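Local structure of amphinase-2 (Rana pipiens, 2P7S) at residues Thr75-Lys80 with Tyr87-Thr92; Pro54-Cys59 with Asn103-Phe108; Lys14-Gln19 with Ser50-Val55. The protein hydrolyses polymeric RNA, poly(U), poly(C) and ribosomal RNA as a secreted, cytotoxic endonuclease of the pancreatic ribonuclease family. One frame throughout, in Å; residues are numbered along the deposited sequence. Where two conformers were deposited one is given.

The three contacts join different levels of one ribonuclease fold. Interaction 1 is a hairpin pairing of strands 74-83 and 86-101, held by backbone hydrogen bonds; its 75-80 side is the more buried, while Asn91 and Thr92 are exposed. Interactions 2 and 3 share Pro54 and Val55 and both use helix 52-56, meeting at Val55: one packs it against strand 104-111, the other against strand 16-17, just after helix 6-15. Interaction 3 is mainly apolar, with one weak hydrogen bond; interaction 2 is mixed, setting a lysine beside a tyrosine and a proline on sulfur, with a water bridge. An acetate ion touches both. The centres of interactions 1 and 2 are about 20 Å apart.

Interaction 1: residues Thr75-Lys80 with Tyr87-Thr92; sequences TLTTCK and YSQSNT. With NAG (2-acetamido-2-deoxy-beta-D-glucopyranose), chain B.
Thr78 and Ser90 face each other across an antiparallel ladder in which Leu76, Thr78 and Lys80 form hydrogen-bonded pairs with Thr92, Ser90 and Ser88. Each pair closes two backbone bonds, among them Thr78 N to Ser90 O at 2.8 Å, and the strand axes run at 161°. Between them lie the non-hydrogen-bonded pairs Thr77-Asn91 and Cys79-Gln89; in the first, Asn91 CA approaches Leu76 O and Thr77 CA lies 3.4 Å from Ser90 O. Side chains alternate between the faces. On the face of Thr77, Cys79 and Gln89, the methyl CG2 of Thr77 stands opposite its backbone N and meets Gln89 CG at 3.9 Å, the two chains crossing at a slant. The same torsion (chi1 -70°) leaves OG1 beside the backbone N, and this hydroxyl bonds to His49. Gln89 is extended, and its amide makes weak hydrogen bonds to backbone atoms of Phe24 and Cys26. Tyr87 CD2 comes within 4.0 Å of Cys79 CB, while the ring turns an edge to the backbone of Lys80; its hydroxyl continues to Lys42 O. Cys79 SG is tied to Cys26 by a disulfide.

On the other face, Thr78 CB lies 3.8 Å from Ser90 OG. A chi1 of -67° keeps Thr78 OG1 beside its backbone N, where it meets Thr46, a residue of the substrate site by similarity, and a water. That water gives a hydrogen bond to Leu76 O at 3.0 Å and also joins Thr92 OG1, linking both strands. Lys80 runs out extended past Ser88. The chemistry implies that backbone bonding sets the register of the hairpin, while the hydroxyls and the disulfide connect its two faces to strand 45-49 and to helix 26-29, which begins at Cys26.

Interaction 2: residues Pro54-Cys59 with Asn103-Phe108; sequences PVKEIC and NYPVHF. With ACT (acetate ion), chain D.
Lys56 is modelled with its ammonium unusually close to an aromatic ring: NZ lies 2.9 Å from Tyr104 CE2, oblique to the ring, a distance so short that it is doubtful and probably reflects strain in the model. The lysine is extended throughout, with CG opposite its backbone N (chi1 180°), and runs alongside the tyrosine, both pointing the same way. On its way the chain passes Asn103, CG lying 3.6 Å from Asn103 O. An alanine in place of Tyr104 would remove the ring, and the extended lysine would probably lose the flat neighbour it lies along, leaving its end free to turn. The Pro105 ring meets Val55 O and Cys59 SG, its CG lying 3.6 Å from the oxygen and 3.7 Å from the sulfur, and Lys56 crosses the proline at about a right angle.

In the pancreatic ribonuclease fold this joins helix 52-56 to strand 104-111, and the disulfide from Cys59 to Cys100 ties the same turn to the adjoining strand 86-101. A water donates to Lys56 O at 2.8 Å and to Asn103 O, bridging the backbones. Farther along the strand, Val106 and His107 both face Thr99 in a classic beta bulge. His107, the proton donor by similarity, gives ND1-H to acetate O at 2.9 Å, the oxygen lying in the plane of the imidazole at its edge, and Phe108 N holds the other acetate oxygen, OXT.

Interaction 3: residues Lys14-Gln19 with Ser50-Val55; sequences KHITSQ and STTGPV. With ACT (acetate ion), chain D.
With chi1 at -54° and chi2 at -174°, Ile16 sets CG1 opposite its carbonyl carbon and extends CD1 toward helix 52-56, while CG2 lies opposite the backbone N and turns to Ser50. The two branches thus divide the contact. CD1 reaches Val55 tip to tip, 3.9 Å from Val55 CG2, with Val55 CB equally near. Thr52 crosses Ile16 at about a right angle, its methyl CG2 standing 4.1 Å from Ile16 CD1 and as far from CG2, so that it fits against both branches. Thr52 CG2 owes this place to a chi1 of 64°, which puts the methyl opposite the carbonyl carbon. Ile16 CG2 presses on Ser50 O at 3.2 Å, a close approach of a methyl to a carbonyl oxygen. Phe11 and Trp8 of helix 6-15 also touch Ile16, and Phe11 and Phe74 pack on Val55, continuing the apolar cluster.

Polar chemistry across the contact is slight. Ser50 N makes a weak, bent hydrogen bond to Thr17 O at 3.4 Å. Each segment also braces itself: Thr17 OG1 accepts from Gln19 N in an ST turn, and in one of its two conformers Ser50 OG donates to Thr51 O.

Next to Ile16, His15 directs NE2 to acetate OXT at 2.8 Å, the ion approaching the ring edge; ND1 is held by Thr46 O, which fixes the turn of the imidazole. Lys14 CG sits above one face of the His15 ring, toward its rim. Two histidines gathered about one anion, here the acetate that His107 also holds, are characteristic of the pancreatic ribonuclease active site, where His15 is the proton acceptor by similarity and the acetate probably marks the phosphate position.

Interaction 1: residues Thr75-Lys80 with Tyr87-Thr92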
loop_
_atom_site.group_PDB
_atom_site.type_symbol
_atom_site.label_atom_id
_atom_site.label_comp_id
_atom_site.label_asym_id
_atom_site.label_seq_id
_atom_site.Cartn_x
_atom_site.Cartn_y
_atom_site.Cartn_z
ATOM N N THR A 75 5.318 6.372 -6.058
ATOM C CA THR A 75 6.409 5.420 -6.246
ATOM C C THR A 75 5.937 4.177 -5.498
ATOM O O THR A 75 5.653 4.247 -4.298
ATOM C CB THR A 75 7.712 5.933 -5.615
ATOM O OG1 THR A 75 8.061 7.188 -6.209
ATOM C CG2 THR A 75 8.842 4.938 -5.841
ATOM N N LEU A 76 5.861 3.049 -6.203
ATOM C CA LEU A 76 5.357 1.806 -5.625
ATOM C C LEU A 76 6.269 0.590 -5.686
ATOM O O LEU A 76 6.808 0.267 -6.742
ATOM C CB LEU A 76 4.061 1.426 -6.331
ATOM C CG LEU A 76 2.972 2.487 -6.432
ATOM C CD1 LEU A 76 1.979 2.070 -7.505
ATOM C CD2 LEU A 76 2.288 2.655 -5.084
ATOM N N THR A 77 6.419 -0.089 -4.552
ATOM C CA THR A 77 7.212 -1.308 -4.490
ATOM C C THR A 77 6.255 -2.471 -4.271
ATOM O O THR A 77 5.472 -2.480 -3.322
ATOM C CB THR A 77 8.220 -1.286 -3.336
ATOM O OG1 THR A 77 9.240 -0.328 -3.618
ATOM C CG2 THR A 77 8.851 -2.662 -3.150
ATOM N N THR A 78 6.307 -3.449 -5.162
ATOM C CA THR A 78 5.444 -4.604 -5.028
ATOM C C THR A 78 6.300 -5.818 -4.683
ATOM O O THR A 78 7.291 -6.092 -5.354
ATOM C CB THR A 78 4.655 -4.856 -6.344
ATOM O OG1 THR A 78 3.739 -3.775 -6.558
ATOM C CG2 THR A 78 3.879 -6.160 -6.266
ATOM N N CYS A 79 5.935 -6.506 -3.605
ATOM C CA CYS A 79 6.639 -7.710 -3.166
ATOM C C CYS A 79 5.776 -8.899 -3.582
ATOM O O CYS A 79 4.597 -8.961 -3.224
ATOM C CB CYS A 79 6.782 -7.719 -1.649
ATOM S SG CYS A 79 7.672 -6.283 -0.976
ATOM N N LYS A 80 6.353 -9.849 -4.312
ATOM C CA LYS A 80 5.565 -10.991 -4.760
ATOM C C LYS A 80 6.382 -12.257 -5.013
ATOM O O LYS A 80 7.609 -12.275 -4.847
ATOM C CB LYS A 80 4.834 -10.620 -6.050
ATOM C CG LYS A 80 5.775 -10.359 -7.219
ATOM C CD LYS A 80 4.995 -10.017 -8.472
ATOM C CE LYS A 80 5.905 -9.910 -9.680
ATOM N NZ LYS A 80 5.119 -9.649 -10.918
ATOM N N TYR A 87 11.160 -12.872 -1.453
ATOM C CA TYR A 87 10.427 -12.323 -2.592
ATOM C C TYR A 87 11.139 -11.717 -3.789
ATOM O O TYR A 87 12.317 -11.374 -3.735
ATOM C CB TYR A 87 9.482 -11.230 -2.093
ATOM C CG TYR A 87 8.528 -11.621 -0.995
ATOM C CD1 TYR A 87 8.984 -11.917 0.290
ATOM C CD2 TYR A 87 7.156 -11.667 -1.239
ATOM C CE1 TYR A 87 8.085 -12.251 1.309
ATOM C CE2 TYR A 87 6.259 -11.995 -0.239
ATOM C CZ TYR A 87 6.722 -12.285 1.030
ATOM O OH TYR A 87 5.813 -12.602 2.008
ATOM N N SER A 88 10.362 -11.566 -4.865
ATOM C CA SER A 88 10.803 -10.892 -6.073
ATOM C C SER A 88 10.315 -9.473 -5.773
ATOM O O SER A 88 9.250 -9.295 -5.172
ATOM C CB SER A 88 10.093 -11.433 -7.318
ATOM O OG SER A 88 10.647 -12.677 -7.708
ATOM N N GLN A 89 11.086 -8.476 -6.184
ATOM C CA GLN A 89 10.757 -7.084 -5.905
ATOM C C GLN A 89 10.751 -6.253 -7.178
ATOM O O GLN A 89 11.664 -6.354 -8.001
ATOM C CB GLN A 89 11.794 -6.524 -4.923
ATOM C CG GLN A 89 11.637 -5.067 -4.527
ATOM C CD GLN A 89 12.559 -4.683 -3.369
ATOM O OE1 GLN A 89 12.922 -5.526 -2.547
ATOM N NE2 GLN A 89 12.917 -3.406 -3.289
ATOM N N SER A 90 9.718 -5.431 -7.332
ATOM C CA SER A 90 9.611 -4.566 -8.496
ATOM C C SER A 90 9.123 -3.198 -8.045
ATOM O O SER A 90 8.328 -3.085 -7.117
ATOM C CB SER A 90 8.637 -5.152 -9.522
ATOM O OG SER A 90 7.304 -5.038 -9.081
ATOM N N ASN A 91 9.618 -2.162 -8.700
ATOM C CA ASN A 91 9.239 -0.797 -8.375
ATOM C C ASN A 91 8.753 -0.078 -9.618
ATOM O O ASN A 91 9.377 -0.161 -10.679
ATOM C CB ASN A 91 10.428 -0.039 -7.795
ATOM C CG ASN A 91 10.266 1.461 -7.908
ATOM O OD1 ASN A 91 9.370 2.050 -7.305
ATOM N ND2 ASN A 91 11.130 2.087 -8.693
ATOM N N THR A 92 7.642 0.633 -9.481
ATOM C CA THR A 92 7.069 1.374 -10.591
ATOM C C THR A 92 6.441 2.649 -10.058
ATOM O O THR A 92 6.229 2.797 -8.855
ATOM C CB THR A 92 5.953 0.574 -11.290
ATOM O OG1 THR A 92 4.836 0.448 -10.400
ATOM C CG2 THR A 92 6.443 -0.822 -11.678
HETATM C C1 NAG B . 15.058 -11.141 -1.165
HETATM C C2 NAG B . 16.188 -10.297 -1.771
HETATM C C3 NAG B . 16.307 -10.599 -3.267
HETATM C C4 NAG B . 16.535 -12.097 -3.454
HETATM C C5 NAG B . 15.359 -12.856 -2.824
HETATM C C6 NAG B . 15.476 -14.371 -2.950
HETATM C C7 NAG B . 16.900 -8.045 -1.282
HETATM C C8 NAG B . 16.529 -6.581 -1.117
HETATM N N2 NAG B . 15.912 -8.887 -1.567
HETATM O O3 NAG B . 17.385 -9.865 -3.829
HETATM O O4 NAG B . 16.639 -12.406 -4.857
HETATM O O5 NAG B . 15.276 -12.543 -1.414
HETATM O O6 NAG B . 16.624 -14.856 -2.271
HETATM O O7 NAG B . 18.073 -8.401 -1.156
HETATM O O HOH W 1 5.096 -1.567 -8.369
#

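Interaction 2: residues Pro54-Cys59 with Asn103-Phe108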
loop_
_atom_site.group_PDB
_atom_site.type_symbol
_atom_site.label_atom_id
_atom_site.label_comp_id
_atom_site.label_asym_id
_atom_site.label_seq_id
_atom_site.Cartn_x
_atom_site.Cartn_y
_atom_site.Cartn_z
ATOM N N PRO A 54 -0.834 12.703 1.406
ATOM C CA PRO A 54 -1.151 12.621 -0.024
ATOM C C PRO A 54 -1.995 11.391 -0.367
ATOM O O PRO A 54 -2.815 11.423 -1.292
ATOM C CB PRO A 54 0.226 12.575 -0.681
ATOM C CG PRO A 54 1.068 13.390 0.258
ATOM C CD PRO A 54 0.614 12.888 1.611
ATOM N N VAL A 55 -1.791 10.305 0.373
ATOM C CA VAL A 55 -2.556 9.090 0.120
ATOM C C VAL A 55 -3.982 9.262 0.647
ATOM O O VAL A 55 -4.945 8.829 0.014
ATOM C CB VAL A 55 -1.904 7.850 0.789
ATOM C CG1 VAL A 55 -2.680 6.587 0.407
ATOM C CG2 VAL A 55 -0.456 7.722 0.346
ATOM N N LYS A 56 -4.120 9.897 1.803
ATOM C CA LYS A 56 -5.450 10.115 2.355
ATOM C C LYS A 56 -6.261 11.045 1.451
ATOM O O LYS A 56 -7.472 10.874 1.305
ATOM C CB LYS A 56 -5.356 10.699 3.766
ATOM C CG LYS A 56 -6.709 10.953 4.403
ATOM C CD LYS A 56 -6.584 11.257 5.885
ATOM C CE LYS A 56 -7.957 11.495 6.504
ATOM N NZ LYS A 56 -7.855 11.626 7.986
ATOM N N GLU A 57 -5.587 12.012 0.830
ATOM C CA GLU A 57 -6.239 12.965 -0.068
ATOM C C GLU A 57 -7.016 12.271 -1.188
ATOM O O GLU A 57 -7.955 12.839 -1.751
ATOM C CB GLU A 57 -5.198 13.900 -0.701
ATOM C CG GLU A 57 -4.419 14.767 0.279
ATOM C CD GLU A 57 -3.444 15.702 -0.418
ATOM O OE1 GLU A 57 -3.897 16.540 -1.226
ATOM O OE2 GLU A 57 -2.224 15.601 -0.164
ATOM N N ILE A 58 -6.617 11.047 -1.523
ATOM C CA ILE A 58 -7.285 10.312 -2.590
ATOM C C ILE A 58 -8.778 10.155 -2.296
ATOM O O ILE A 58 -9.597 10.040 -3.209
ATOM C CB ILE A 58 -6.673 8.900 -2.771
ATOM C CG1 ILE A 58 -5.172 9.010 -3.064
ATOM C CG2 ILE A 58 -7.373 8.173 -3.911
ATOM C CD1 ILE A 58 -4.441 7.663 -3.067
ATOM N N CYS A 59 -9.129 10.168 -1.017
ATOM C CA CYS A 59 -10.518 9.995 -0.607
ATOM C C CYS A 59 -11.239 11.289 -0.203
ATOM O O CYS A 59 -12.358 11.238 0.305
ATOM C CB CYS A 59 -10.580 9.018 0.569
ATOM S SG CYS A 59 -9.909 7.348 0.255
ATOM N N ASN A 103 -13.761 9.560 3.934
ATOM C CA ASN A 103 -12.471 10.224 3.734
ATOM C C ASN A 103 -11.220 9.402 4.067
ATOM O O ASN A 103 -10.099 9.911 3.981
ATOM C CB ASN A 103 -12.443 11.542 4.523
ATOM C CG ASN A 103 -12.624 11.338 6.026
ATOM O OD1 ASN A 103 -13.462 10.542 6.472
ATOM N ND2 ASN A 103 -11.847 12.076 6.814
ATOM N N TYR A 104 -11.403 8.133 4.421
ATOM C CA TYR A 104 -10.273 7.270 4.782
ATOM C C TYR A 104 -9.951 6.094 3.854
ATOM O O TYR A 104 -10.829 5.315 3.502
ATOM C CB TYR A 104 -10.487 6.683 6.180
ATOM C CG TYR A 104 -10.380 7.678 7.305
ATOM C CD1 TYR A 104 -11.519 8.178 7.938
ATOM C CD2 TYR A 104 -9.134 8.132 7.730
ATOM C CE1 TYR A 104 -11.412 9.111 8.973
ATOM C CE2 TYR A 104 -9.018 9.059 8.755
ATOM C CZ TYR A 104 -10.156 9.544 9.369
ATOM O OH TYR A 104 -10.018 10.471 10.372
ATOM N N PRO A 105 -8.680 5.964 3.440
ATOM C CA PRO A 105 -8.332 4.830 2.572
ATOM C C PRO A 105 -8.442 3.596 3.471
ATOM O O PRO A 105 -7.949 3.615 4.603
ATOM C CB PRO A 105 -6.879 5.117 2.195
ATOM C CG PRO A 105 -6.817 6.616 2.192
ATOM C CD PRO A 105 -7.613 6.984 3.432
ATOM N N VAL A 106 -9.094 2.535 3.005
ATOM C CA VAL A 106 -9.221 1.339 3.828
ATOM C C VAL A 106 -8.725 0.058 3.164
ATOM O O VAL A 106 -8.463 -0.930 3.842
ATOM C CB VAL A 106 -10.695 1.123 4.311
ATOM C CG1 VAL A 106 -11.152 2.327 5.126
ATOM C CG2 VAL A 106 -11.630 0.909 3.128
ATOM N N HIS A 107 -8.576 0.067 1.846
ATOM C CA HIS A 107 -8.118 -1.146 1.172
ATOM C C HIS A 107 -7.377 -0.837 -0.115
ATOM O O HIS A 107 -7.779 0.037 -0.881
ATOM C CB HIS A 107 -9.318 -2.060 0.874
ATOM C CG HIS A 107 -8.944 -3.380 0.269
ATOM N ND1 HIS A 107 -8.240 -4.345 0.958
ATOM C CD2 HIS A 107 -9.174 -3.892 -0.966
ATOM C CE1 HIS A 107 -8.052 -5.393 0.175
ATOM N NE2 HIS A 107 -8.609 -5.144 -0.999
ATOM N N PHE A 108 -6.283 -1.554 -0.353
ATOM C CA PHE A 108 -5.526 -1.353 -1.579
ATOM C C PHE A 108 -6.056 -2.357 -2.597
ATOM O O PHE A 108 -5.983 -3.563 -2.377
ATOM C CB PHE A 108 -4.035 -1.580 -1.342
ATOM C CG PHE A 108 -3.187 -1.270 -2.536
ATOM C CD1 PHE A 108 -2.999 -2.216 -3.540
ATOM C CD2 PHE A 108 -2.602 -0.021 -2.677
ATOM C CE1 PHE A 108 -2.237 -1.918 -4.666
ATOM C CE2 PHE A 108 -1.839 0.289 -3.805
ATOM C CZ PHE A 108 -1.659 -0.661 -4.798
HETATM C C ACT D . -5.914 -3.466 3.132
HETATM O O ACT D . -6.722 -4.374 3.422
HETATM O OXT ACT D . -5.463 -3.120 1.941
HETATM C CH3 ACT D . -5.379 -2.653 4.302
HETATM O O HOH W 2 -9.679 11.961 2.566
#

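Interaction 3: residues Lys14-Gln19 with Ser50-Val55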
loop_
_atom_site.group_PDB
_atom_site.type_symbol
_atom_site.label_atom_id
_atom_site.label_comp_id
_atom_site.label_asym_id
_atom_site.label_seq_id
_atom_site.Cartn_x
_atom_site.Cartn_y
_atom_site.Cartn_z
ATOM N N LYS A 14 0.083 -1.422 6.714
ATOM C CA LYS A 14 0.282 -2.407 5.672
ATOM C C LYS A 14 0.778 -1.880 4.323
ATOM O O LYS A 14 1.507 -2.581 3.623
ATOM C CB LYS A 14 -1.020 -3.185 5.451
ATOM C CG LYS A 14 -0.867 -4.382 4.524
ATOM C CD LYS A 14 -2.144 -5.210 4.435
ATOM C CE LYS A 14 -1.893 -6.478 3.633
ATOM N NZ LYS A 14 -3.131 -7.271 3.447
ATOM N N HIS A 15 0.410 -0.652 3.967
ATOM C CA HIS A 15 0.770 -0.114 2.656
ATOM C C HIS A 15 1.606 1.142 2.527
ATOM O O HIS A 15 2.099 1.425 1.436
ATOM C CB HIS A 15 -0.507 0.112 1.842
ATOM C CG HIS A 15 -1.283 -1.137 1.594
ATOM N ND1 HIS A 15 -0.835 -2.123 0.749
ATOM C CD2 HIS A 15 -2.460 -1.575 2.101
ATOM C CE1 HIS A 15 -1.703 -3.119 0.742
ATOM N NE2 HIS A 15 -2.698 -2.812 1.554
ATOM N N ILE A 16 1.757 1.919 3.591
ATOM C CA ILE A 16 2.536 3.137 3.451
ATOM C C ILE A 16 3.898 3.044 4.121
ATOM O O ILE A 16 4.014 2.621 5.273
ATOM C CB ILE A 16 1.766 4.358 3.992
ATOM C CG1 ILE A 16 0.386 4.430 3.325
ATOM C CG2 ILE A 16 2.544 5.634 3.680
ATOM C CD1 ILE A 16 -0.417 5.674 3.659
ATOM N N THR A 17 4.934 3.425 3.383
ATOM C CA THR A 17 6.278 3.372 3.930
ATOM C C THR A 17 7.052 4.671 3.762
ATOM O O THR A 17 6.933 5.360 2.739
ATOM C CB THR A 17 7.108 2.221 3.300
ATOM O OG1 THR A 17 8.392 2.173 3.939
ATOM C CG2 THR A 17 7.308 2.438 1.807
ATOM N N SER A 18 7.840 5.004 4.783
ATOM C CA SER A 18 8.665 6.206 4.753
ATOM C C SER A 18 10.058 5.847 4.219
ATOM O O SER A 18 10.913 6.714 4.048
ATOM C CB SER A 18 8.788 6.803 6.159
ATOM O OG SER A 18 9.444 5.907 7.042
ATOM N N GLN A 19 10.277 4.563 3.953
ATOM C CA GLN A 19 11.567 4.093 3.437
ATOM C C GLN A 19 11.735 4.465 1.969
ATOM O O GLN A 19 10.758 4.653 1.252
ATOM C CB GLN A 19 11.676 2.570 3.547
ATOM C CG GLN A 19 11.583 1.974 4.944
ATOM C CD GLN A 19 11.549 0.447 4.894
ATOM O OE1 GLN A 19 12.501 -0.182 4.444
ATOM N NE2 GLN A 19 10.444 -0.149 5.339
ATOM N N SER A 50 5.546 7.236 0.327
ATOM C CA SER A 50 5.032 8.592 0.463
ATOM C C SER A 50 4.599 8.904 1.885
ATOM O O SER A 50 4.431 8.001 2.710
ATOM C CB SER A 50 3.833 8.782 -0.476
ATOM O OG SER A 50 3.093 9.952 -0.160
ATOM N N THR A 51 4.424 10.191 2.160
ATOM C CA THR A 51 3.954 10.634 3.457
ATOM C C THR A 51 2.503 10.154 3.386
ATOM O O THR A 51 2.007 9.873 2.294
ATOM C CB THR A 51 3.999 12.162 3.556
ATOM O OG1 THR A 51 3.542 12.721 2.319
ATOM C CG2 THR A 51 5.428 12.641 3.817
ATOM N N THR A 52 1.831 10.059 4.526
ATOM C CA THR A 52 0.456 9.570 4.558
ATOM C C THR A 52 -0.599 10.524 4.009
ATOM O O THR A 52 -1.567 10.087 3.387
ATOM C CB THR A 52 0.049 9.192 5.986
ATOM O OG1 THR A 52 0.062 10.362 6.811
ATOM C CG2 THR A 52 1.007 8.164 6.557
ATOM N N GLY A 53 -0.413 11.819 4.257
ATOM C CA GLY A 53 -1.359 12.826 3.804
ATOM C C GLY A 53 -1.787 12.744 2.353
ATOM O O GLY A 53 -2.986 12.741 2.069
ATOM N N PRO A 54 -0.834 12.703 1.406
ATOM C CA PRO A 54 -1.151 12.621 -0.024
ATOM C C PRO A 54 -1.995 11.391 -0.367
ATOM O O PRO A 54 -2.815 11.423 -1.292
ATOM C CB PRO A 54 0.226 12.575 -0.681
ATOM C CG PRO A 54 1.068 13.390 0.258
ATOM C CD PRO A 54 0.614 12.888 1.611
ATOM N N VAL A 55 -1.791 10.305 0.373
ATOM C CA VAL A 55 -2.556 9.090 0.120
ATOM C C VAL A 55 -3.982 9.262 0.647
ATOM O O VAL A 55 -4.945 8.829 0.014
ATOM C CB VAL A 55 -1.904 7.850 0.789
ATOM C CG1 VAL A 55 -2.680 6.587 0.407
ATOM C CG2 VAL A 55 -0.456 7.722 0.346
HETATM C C ACT D . -5.914 -3.466 3.132
HETATM O O ACT D . -6.722 -4.374 3.422
HETATM O OXT ACT D . -5.463 -3.120 1.941
HETATM C CH3 ACT D . -5.379 -2.653 4.302
#